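Local coordinates for protein SsfS6 (Streptomyces sp. SF2575, PDB 4FZR) that is an erythromycin biosynthesis protein CIII-like member of the GT-B superfamily, with two Rossmann-like domains that face each other across a cleft, at residues L109-E114 / S133-L138; L96-G101 / K161-G166; S151-S156 / G308-T313. All blocks are in the same frame, centred on the assembly; numbering follows the deposited sequence.

Contact 1: L109-E114 / S133-L138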
loop_
_atom_site.group_PDB
_atom_site.type_symbol
_atom_site.label_atom_id
_atom_site.label_comp_id
_atom_site.label_asym_id
_atom_site.label_seq_id
_atom_site.Cartn_x
_atom_site.Cartn_y
_atom_site.Cartn_z
ATOM N N LEU A 109 25.252 4.218 -12.251
ATOM C CA LEU A 109 25.896 3.463 -13.323
ATOM C C LEU A 109 25.475 1.998 -13.315
ATOM O O LEU A 109 25.486 1.333 -14.350
ATOM C CB LEU A 109 27.416 3.554 -13.189
ATOM C CG LEU A 109 28.024 4.959 -13.186
ATOM C CD1 LEU A 109 29.546 4.889 -13.148
ATOM C CD2 LEU A 109 27.554 5.742 -14.395
ATOM N N ARG A 110 25.119 1.494 -12.140
ATOM C CA ARG A 110 24.657 0.118 -12.010
ATOM C C ARG A 110 23.200 -0.029 -12.452
ATOM O O ARG A 110 22.762 -1.125 -12.803
ATOM C CB ARG A 110 24.801 -0.350 -10.560
ATOM C CG ARG A 110 26.195 -0.156 -9.979
ATOM C CD ARG A 110 27.206 -1.127 -10.579
ATOM N NE ARG A 110 27.064 -2.476 -10.036
ATOM C CZ ARG A 110 27.579 -2.879 -8.877
ATOM N NH1 ARG A 110 28.275 -2.039 -8.118
ATOM N NH2 ARG A 110 27.396 -4.126 -8.469
HETATM N N MSE A 111 22.459 1.077 -12.448
HETATM C CA MSE A 111 21.007 1.039 -12.623
HETATM C C MSE A 111 20.516 1.578 -13.967
HETATM O O MSE A 111 19.477 1.147 -14.462
HETATM C CB MSE A 111 20.332 1.843 -11.506
HETATM C CG MSE A 111 20.237 1.127 -10.166
HETATM SE SE MSE A 111 19.435 2.242 -8.774
HETATM C CE MSE A 111 19.138 0.855 -7.427
ATOM N N ARG A 112 21.251 2.518 -14.551
ATOM C CA ARG A 112 20.716 3.310 -15.658
ATOM C C ARG A 112 20.297 2.482 -16.878
ATOM O O ARG A 112 19.269 2.768 -17.493
ATOM C CB ARG A 112 21.699 4.416 -16.064
ATOM C CG ARG A 112 22.993 3.940 -16.709
ATOM C CD ARG A 112 23.985 5.093 -16.821
ATOM N NE ARG A 112 25.149 4.772 -17.648
ATOM C CZ ARG A 112 25.358 5.223 -18.885
ATOM N NH1 ARG A 112 24.488 6.035 -19.478
ATOM N NH2 ARG A 112 26.452 4.863 -19.539
ATOM N N ASP A 113 21.075 1.462 -17.226
ATOM C CA ASP A 113 20.772 0.656 -18.409
ATOM C C ASP A 113 19.384 0.026 -18.332
ATOM O O ASP A 113 18.567 0.192 -19.239
ATOM C CB ASP A 113 21.826 -0.435 -18.612
ATOM C CG ASP A 113 23.148 0.120 -19.111
ATOM O OD1 ASP A 113 23.138 1.177 -19.779
ATOM O OD2 ASP A 113 24.196 -0.505 -18.840
ATOM N N GLU A 114 19.120 -0.693 -17.245
ATOM C CA GLU A 114 17.845 -1.382 -17.085
ATOM C C GLU A 114 16.710 -0.416 -16.748
ATOM O O GLU A 114 15.548 -0.696 -17.040
ATOM C CB GLU A 114 17.953 -2.464 -16.007
ATOM C CG GLU A 114 18.542 -3.772 -16.505
ATOM C CD GLU A 114 17.768 -4.342 -17.679
ATOM O OE1 GLU A 114 16.535 -4.505 -17.557
ATOM O OE2 GLU A 114 18.391 -4.620 -18.727
ATOM N N SER A 133 18.747 9.624 -5.338
ATOM C CA SER A 133 18.582 8.631 -6.397
ATOM C C SER A 133 18.667 9.311 -7.757
ATOM O O SER A 133 17.647 9.657 -8.352
ATOM C CB SER A 133 17.240 7.912 -6.264
ATOM O OG SER A 133 17.189 7.137 -5.079
ATOM N N LEU A 134 19.889 9.486 -8.247
ATOM C CA LEU A 134 20.133 10.289 -9.441
ATOM C C LEU A 134 19.846 9.534 -10.737
ATOM O O LEU A 134 19.987 10.087 -11.828
ATOM C CB LEU A 134 21.576 10.804 -9.440
ATOM C CG LEU A 134 21.922 11.796 -8.326
ATOM C CD1 LEU A 134 23.367 12.272 -8.457
ATOM C CD2 LEU A 134 20.957 12.975 -8.344
ATOM N N THR A 135 19.440 8.274 -10.622
ATOM C CA THR A 135 19.030 7.520 -11.798
ATOM C C THR A 135 17.763 8.150 -12.369
ATOM O O THR A 135 17.576 8.197 -13.582
ATOM C CB THR A 135 18.776 6.037 -11.473
ATOM O OG1 THR A 135 19.970 5.447 -10.942
ATOM C CG2 THR A 135 18.364 5.278 -12.725
ATOM N N GLY A 136 16.905 8.651 -11.485
ATOM C CA GLY A 136 15.667 9.292 -11.895
ATOM C C GLY A 136 15.875 10.446 -12.861
ATOM O O GLY A 136 15.484 10.357 -14.023
ATOM N N PRO A 137 16.492 11.539 -12.384
ATOM C CA PRO A 137 16.787 12.718 -13.208
ATOM C C PRO A 137 17.472 12.368 -14.528
ATOM O O PRO A 137 17.216 13.021 -15.540
ATOM C CB PRO A 137 17.739 13.528 -12.329
ATOM C CG PRO A 137 17.397 13.138 -10.944
ATOM C CD PRO A 137 16.972 11.699 -11.002
ATOM N N LEU A 138 18.335 11.357 -14.514
ATOM C CA LEU A 138 19.034 10.944 -15.726
ATOM C C LEU A 138 18.066 10.344 -16.740
ATOM O O LEU A 138 18.033 10.762 -17.896
ATOM C CB LEU A 138 20.134 9.933 -15.402
ATOM C CG LEU A 138 20.916 9.449 -16.627
ATOM C CD1 LEU A 138 21.521 10.632 -17.372
ATOM C CD2 LEU A 138 21.997 8.454 -16.228
#

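Contact 2: L96-G101 / K161-G166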
loop_
_atom_site.group_PDB
_atom_site.type_symbol
_atom_site.label_atom_id
_atom_site.label_comp_id
_atom_site.label_asym_id
_atom_site.label_seq_id
_atom_site.Cartn_x
_atom_site.Cartn_y
_atom_site.Cartn_z
ATOM N N LEU A 96 34.056 14.162 3.200
ATOM C CA LEU A 96 33.309 12.936 3.455
ATOM C C LEU A 96 31.944 13.013 2.782
ATOM O O LEU A 96 31.433 12.018 2.270
ATOM C CB LEU A 96 33.133 12.722 4.958
ATOM C CG LEU A 96 32.368 11.473 5.394
ATOM C CD1 LEU A 96 32.991 10.237 4.788
ATOM C CD2 LEU A 96 32.360 11.368 6.909
ATOM N N LEU A 97 31.356 14.205 2.800
ATOM C CA LEU A 97 30.086 14.446 2.128
ATOM C C LEU A 97 30.214 14.240 0.622
ATOM O O LEU A 97 29.329 13.667 -0.010
ATOM C CB LEU A 97 29.592 15.868 2.413
ATOM C CG LEU A 97 28.474 16.008 3.448
ATOM C CD1 LEU A 97 28.776 15.190 4.695
ATOM C CD2 LEU A 97 28.266 17.478 3.801
ATOM N N GLU A 98 31.316 14.715 0.052
ATOM C CA GLU A 98 31.558 14.565 -1.377
ATOM C C GLU A 98 31.827 13.101 -1.710
ATOM O O GLU A 98 31.409 12.602 -2.754
ATOM C CB GLU A 98 32.732 15.444 -1.813
ATOM C CG GLU A 98 32.449 16.939 -1.689
ATOM C CD GLU A 98 33.700 17.800 -1.791
ATOM O OE1 GLU A 98 34.790 17.330 -1.402
ATOM O OE2 GLU A 98 33.587 18.954 -2.259
ATOM N N HIS A 99 32.528 12.418 -0.812
ATOM C CA HIS A 99 32.793 10.994 -0.962
ATOM C C HIS A 99 31.476 10.230 -1.095
ATOM O O HIS A 99 31.292 9.437 -2.019
ATOM C CB HIS A 99 33.583 10.489 0.246
ATOM C CG HIS A 99 33.875 9.024 0.210
ATOM N ND1 HIS A 99 33.325 8.134 1.111
ATOM C CD2 HIS A 99 34.666 8.288 -0.605
ATOM C CE1 HIS A 99 33.760 6.917 0.846
ATOM N NE2 HIS A 99 34.576 6.980 -0.192
ATOM N N ILE A 100 30.565 10.485 -0.162
ATOM C CA ILE A 100 29.227 9.903 -0.193
ATOM C C ILE A 100 28.511 10.225 -1.500
ATOM O O ILE A 100 27.922 9.346 -2.129
ATOM C CB ILE A 100 28.377 10.432 0.976
ATOM C CG1 ILE A 100 28.828 9.793 2.290
ATOM C CG2 ILE A 100 26.897 10.153 0.735
ATOM C CD1 ILE A 100 28.162 10.375 3.519
ATOM N N GLY A 101 28.565 11.492 -1.898
ATOM C CA GLY A 101 27.915 11.944 -3.115
ATOM C C GLY A 101 28.361 11.184 -4.349
ATOM O O GLY A 101 27.544 10.833 -5.198
ATOM N N LYS A 161 24.498 15.922 -3.171
ATOM C CA LYS A 161 23.869 15.999 -4.481
ATOM C C LYS A 161 24.837 16.526 -5.537
ATOM O O LYS A 161 24.974 15.934 -6.607
ATOM C CB LYS A 161 22.623 16.885 -4.411
ATOM C CG LYS A 161 21.816 16.949 -5.696
ATOM C CD LYS A 161 20.359 17.275 -5.398
ATOM C CE LYS A 161 19.861 18.467 -6.197
ATOM N NZ LYS A 161 18.746 19.162 -5.496
ATOM N N SER A 162 25.510 17.631 -5.235
ATOM C CA SER A 162 26.411 18.258 -6.195
ATOM C C SER A 162 27.619 17.377 -6.497
ATOM O O SER A 162 28.089 17.328 -7.634
ATOM C CB SER A 162 26.875 19.626 -5.689
ATOM O OG SER A 162 27.569 19.522 -4.456
ATOM N N ALA A 163 28.123 16.686 -5.480
ATOM C CA ALA A 163 29.242 15.777 -5.677
ATOM C C ALA A 163 28.793 14.618 -6.564
ATOM O O ALA A 163 29.580 14.074 -7.338
ATOM C CB ALA A 163 29.759 15.268 -4.345
ATOM N N GLY A 164 27.517 14.255 -6.450
ATOM C CA GLY A 164 26.948 13.187 -7.252
ATOM C C GLY A 164 26.782 13.588 -8.703
ATOM O O GLY A 164 27.117 12.823 -9.608
ATOM N N VAL A 165 26.254 14.788 -8.927
ATOM C CA VAL A 165 26.103 15.309 -10.279
ATOM C C VAL A 165 27.466 15.375 -10.956
ATOM O O VAL A 165 27.610 15.009 -12.122
ATOM C CB VAL A 165 25.465 16.710 -10.279
ATOM C CG1 VAL A 165 25.503 17.310 -11.678
ATOM C CG2 VAL A 165 24.030 16.645 -9.763
ATOM N N GLY A 166 28.464 15.841 -10.209
ATOM C CA GLY A 166 29.833 15.889 -10.691
ATOM C C GLY A 166 30.309 14.550 -11.222
ATOM O O GLY A 166 30.770 14.451 -12.357
#

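Contact 3: S151-S156 / G308-T313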
loop_
_atom_site.group_PDB
_atom_site.type_symbol
_atom_site.label_atom_id
_atom_site.label_comp_id
_atom_site.label_asym_id
_atom_site.label_seq_id
_atom_site.Cartn_x
_atom_site.Cartn_y
_atom_site.Cartn_z
ATOM N N SER A 151 12.482 14.816 -0.898
ATOM C CA SER A 151 13.444 14.664 0.183
ATOM C C SER A 151 12.904 13.668 1.201
ATOM O O SER A 151 11.738 13.733 1.584
ATOM C CB SER A 151 13.707 16.005 0.868
ATOM O OG SER A 151 14.330 15.812 2.124
ATOM N N ILE A 152 13.757 12.748 1.635
ATOM C CA ILE A 152 13.367 11.750 2.620
ATOM C C ILE A 152 14.162 11.972 3.905
ATOM O O ILE A 152 14.289 11.072 4.734
ATOM C CB ILE A 152 13.596 10.320 2.082
ATOM C CG1 ILE A 152 15.060 10.130 1.681
ATOM C CG2 ILE A 152 12.686 10.048 0.880
ATOM C CD1 ILE A 152 15.453 8.695 1.470
ATOM N N ARG A 153 14.677 13.190 4.063
ATOM C CA ARG A 153 15.561 13.536 5.171
ATOM C C ARG A 153 15.161 14.877 5.769
ATOM O O ARG A 153 14.601 15.731 5.078
ATOM C CB ARG A 153 17.007 13.624 4.675
ATOM C CG ARG A 153 17.508 12.342 4.036
ATOM C CD ARG A 153 18.849 12.515 3.337
ATOM N NE ARG A 153 19.288 11.263 2.720
ATOM C CZ ARG A 153 18.853 10.815 1.545
ATOM N NH1 ARG A 153 17.965 11.514 0.850
ATOM N NH2 ARG A 153 19.302 9.665 1.060
ATOM N N LEU A 154 15.447 15.062 7.054
ATOM C CA LEU A 154 15.247 16.356 7.688
ATOM C C LEU A 154 16.157 17.373 7.023
ATOM O O LEU A 154 15.750 18.500 6.742
ATOM C CB LEU A 154 15.571 16.289 9.178
ATOM C CG LEU A 154 14.468 15.852 10.141
ATOM C CD1 LEU A 154 14.989 15.907 11.567
ATOM C CD2 LEU A 154 13.235 16.728 9.998
ATOM N N ALA A 155 17.393 16.959 6.770
ATOM C CA ALA A 155 18.375 17.826 6.136
ATOM C C ALA A 155 19.176 17.042 5.105
ATOM O O ALA A 155 19.747 15.993 5.405
ATOM C CB ALA A 155 19.296 18.428 7.178
ATOM N N SER A 156 19.205 17.559 3.882
ATOM C CA SER A 156 19.921 16.910 2.794
ATOM C C SER A 156 21.003 17.837 2.244
ATOM O O SER A 156 20.722 18.696 1.407
ATOM C CB SER A 156 18.944 16.516 1.681
ATOM O OG SER A 156 17.943 15.640 2.173
ATOM N N GLY A 308 19.647 6.985 14.578
ATOM C CA GLY A 308 19.710 8.235 13.835
ATOM C C GLY A 308 19.230 8.156 12.393
ATOM O O GLY A 308 19.468 9.074 11.610
ATOM N N GLY A 309 18.562 7.062 12.038
ATOM C CA GLY A 309 18.028 6.894 10.696
ATOM C C GLY A 309 17.047 7.986 10.308
ATOM O O GLY A 309 16.402 8.586 11.169
ATOM N N HIS A 310 16.925 8.238 9.007
ATOM C CA HIS A 310 16.074 9.319 8.513
ATOM C C HIS A 310 14.591 9.039 8.741
ATOM O O HIS A 310 13.838 9.930 9.140
ATOM C CB HIS A 310 16.329 9.560 7.026
ATOM C CG HIS A 310 17.680 10.133 6.729
ATOM N ND1 HIS A 310 18.085 11.362 7.204
ATOM C CD2 HIS A 310 18.713 9.650 6.001
ATOM C CE1 HIS A 310 19.312 11.610 6.783
ATOM N NE2 HIS A 310 19.717 10.588 6.052
ATOM N N GLY A 311 14.178 7.802 8.488
ATOM C CA GLY A 311 12.780 7.430 8.596
ATOM C C GLY A 311 12.319 7.374 10.039
ATOM O O GLY A 311 11.237 7.850 10.381
ATOM N N THR A 312 13.147 6.782 10.891
ATOM C CA THR A 312 12.840 6.681 12.311
ATOM C C THR A 312 12.727 8.069 12.942
ATOM O O THR A 312 11.830 8.325 13.746
ATOM C CB THR A 312 13.922 5.881 13.055
ATOM O OG1 THR A 312 14.162 4.642 12.375
ATOM C CG2 THR A 312 13.489 5.595 14.480
ATOM N N THR A 313 13.637 8.963 12.567
ATOM C CA THR A 313 13.630 10.325 13.085
ATOM C C THR A 313 12.322 11.020 12.737
ATOM O O THR A 313 11.630 11.538 13.614
ATOM C CB THR A 313 14.783 11.150 12.498
ATOM O OG1 THR A 313 16.032 10.626 12.961
ATOM C CG2 THR A 313 14.666 12.612 12.914
HETATM O O HOH W 1 16.120 12.646 8.788
#

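Contact 1: L109-E114 / S133-L138
Thr135 and selenomethionine Met111 form the first of two side-chain pairings between helix 93-122 and the start of helix 135-143. It is a van der Waals contact made largely through OG1: Thr135 OG1 lies 3.7 Å from Met111 CB and is also 3.9 Å from Met111 SE, while Thr135 CG2 reaches the same Met111 CB at 4.1 Å. The two side chains cross at about a right angle, so OG1 touches the extended chain at CB and again at SE, and the end beyond SE leads away. Backbones come nearest at Arg112 and Thr135, whose CA atoms are 6.0 Å apart.

In this Rossmann-like N-terminal domain, helix 93-122 leads into strand 126-130, and helix 135-143 is the connection of the beta-alpha-beta crossover from that strand to its parallel neighbour 147-150. The contact thus joins two consecutive helices of the layer flanking the sheet.

The second pairing is purely aliphatic. Leu138 CD2 approaches the stem of Arg112, 3.9 Å from Arg112 CD and 4.1 Å from Arg112 CB. The arginine is extended from CG to NE, which carries its charged end past the leucine; there NH2 makes a long, weak ion pair with Glu171. Val108, earlier on helix 93-122, also touches both Thr135 and Leu138.

Contact 2: L96-G101 / K161-G166
The flat groups meeting between Glu98-Gly101 and Ala163-Gly164 are main-chain carbonyls rather than rings. The carbonyl of Glu98 receives the methyl of Ala163, whose CB is 3.5 Å from Glu98 O and equally far from Glu98 CA. One turn further along, the carbonyl of Gly101 faces the other helix, with Gly101 O 3.2 Å from Gly164 CA.

Within 161-166, Ala163 is the one residue whose side chain meets 96-101. Its CB sits beside the helix backbone and also meets the base of the glutamate, 3.9 Å from Glu98 CB and 4.1 Å from Glu98 CG. With CG anti to the carbonyl carbon (chi1 -66°) and the chain extended beyond it, Glu98 passes the methyl with its hydrocarbon part and takes its carboxylate onward. Where both helices have a glycine they draw nearest: the CA atoms of Gly101 and Gly164 are 4.4 Å apart, and the local axes approach to 7.3 Å while crossing at -49°.

Both helices belong to the Rossmann-like N-terminal domain, helix 158-167 following the loop after strand 147-150. Larger apolar groups extend the interface beside the small residues: Leu97 packs on Leu159 and Ile160, and Ile100 also lies on Ile160. Pointing away from helix 93-122, Lys161 forms a salt bridge with Glu149.

No hydrogen bond spans the two segments; what joins them is van der Waals packing of one methyl and two glycines, with close main-chain approach.

Contact 3: S151-S156 / G308-T313
Gly309 O is gripped by two donors of Thr313, the residue whose methyl meets Leu154 across the contact. Thr313 OG1 donates to Gly309 O at 2.7 Å and Thr313 N at 3.1 Å, and they arrive from opposite faces of the carbonyl plane. Gly309 occupies the N-cap position, so this double grip secures the first turn of helix 310-318. With OG1 turned back to that carbonyl, Thr313 CG2 lies anti to the backbone N and packs 3.6 Å from Leu154 CD1.

His310 makes the broadest contact. Its ring receives the aliphatic part of Arg153 over one face: Arg153 CG stands 3.2 Å from the ring centroid, only 5° off the normal, a well-centred CH-pi interaction. The arginine chain is extended from CG to NE and runs across the ring, and its guanidinium plane is turned 72° from the imidazole, so the two groups do not stack. The charged end is held elsewhere by salt bridges, NH1 to Glu130 and NE to Glu331, which probably help hold the stem over the histidine.

A water lies at the ring's edge, in its plane, 2.8 Å from His310 ND1, and accepts from Leu154 N at 3.0 Å, bridging the two segments. The backbone leading into Arg153 is shaped by an ST turn in which Arg153 N donates to Ser151 OG (3.3 Å). From that same loop, Ile152 O comes within 3.4 Å of His310 CB.

The loop after strand 147-150 and the helix start after strand 303-306 come from different Rossmann-like domains, and their meeting is characteristic of the interdomain cleft of the GT-B fold.

Contacts 1 and 2 both use helix 93-122, at different points along it, and pack it within the N-terminal domain; they touch through Leu134 CD1, 3.7 Å from Gly164 C. Contact 1 is buried and joins side chain to side chain, whereas contact 2 is only partly buried and brings backbones together through small residues. Contact 3, with all its touching residues buried and its centre about 5 Å from that of the chain, couples the two domains and adds a CH-pi interaction and a bridging water. Its centre is about 22 Å from that of contact 1 and about 18 Å from that of contact 2. Helix 158-167 of contact 2 follows the loop used by contact 3.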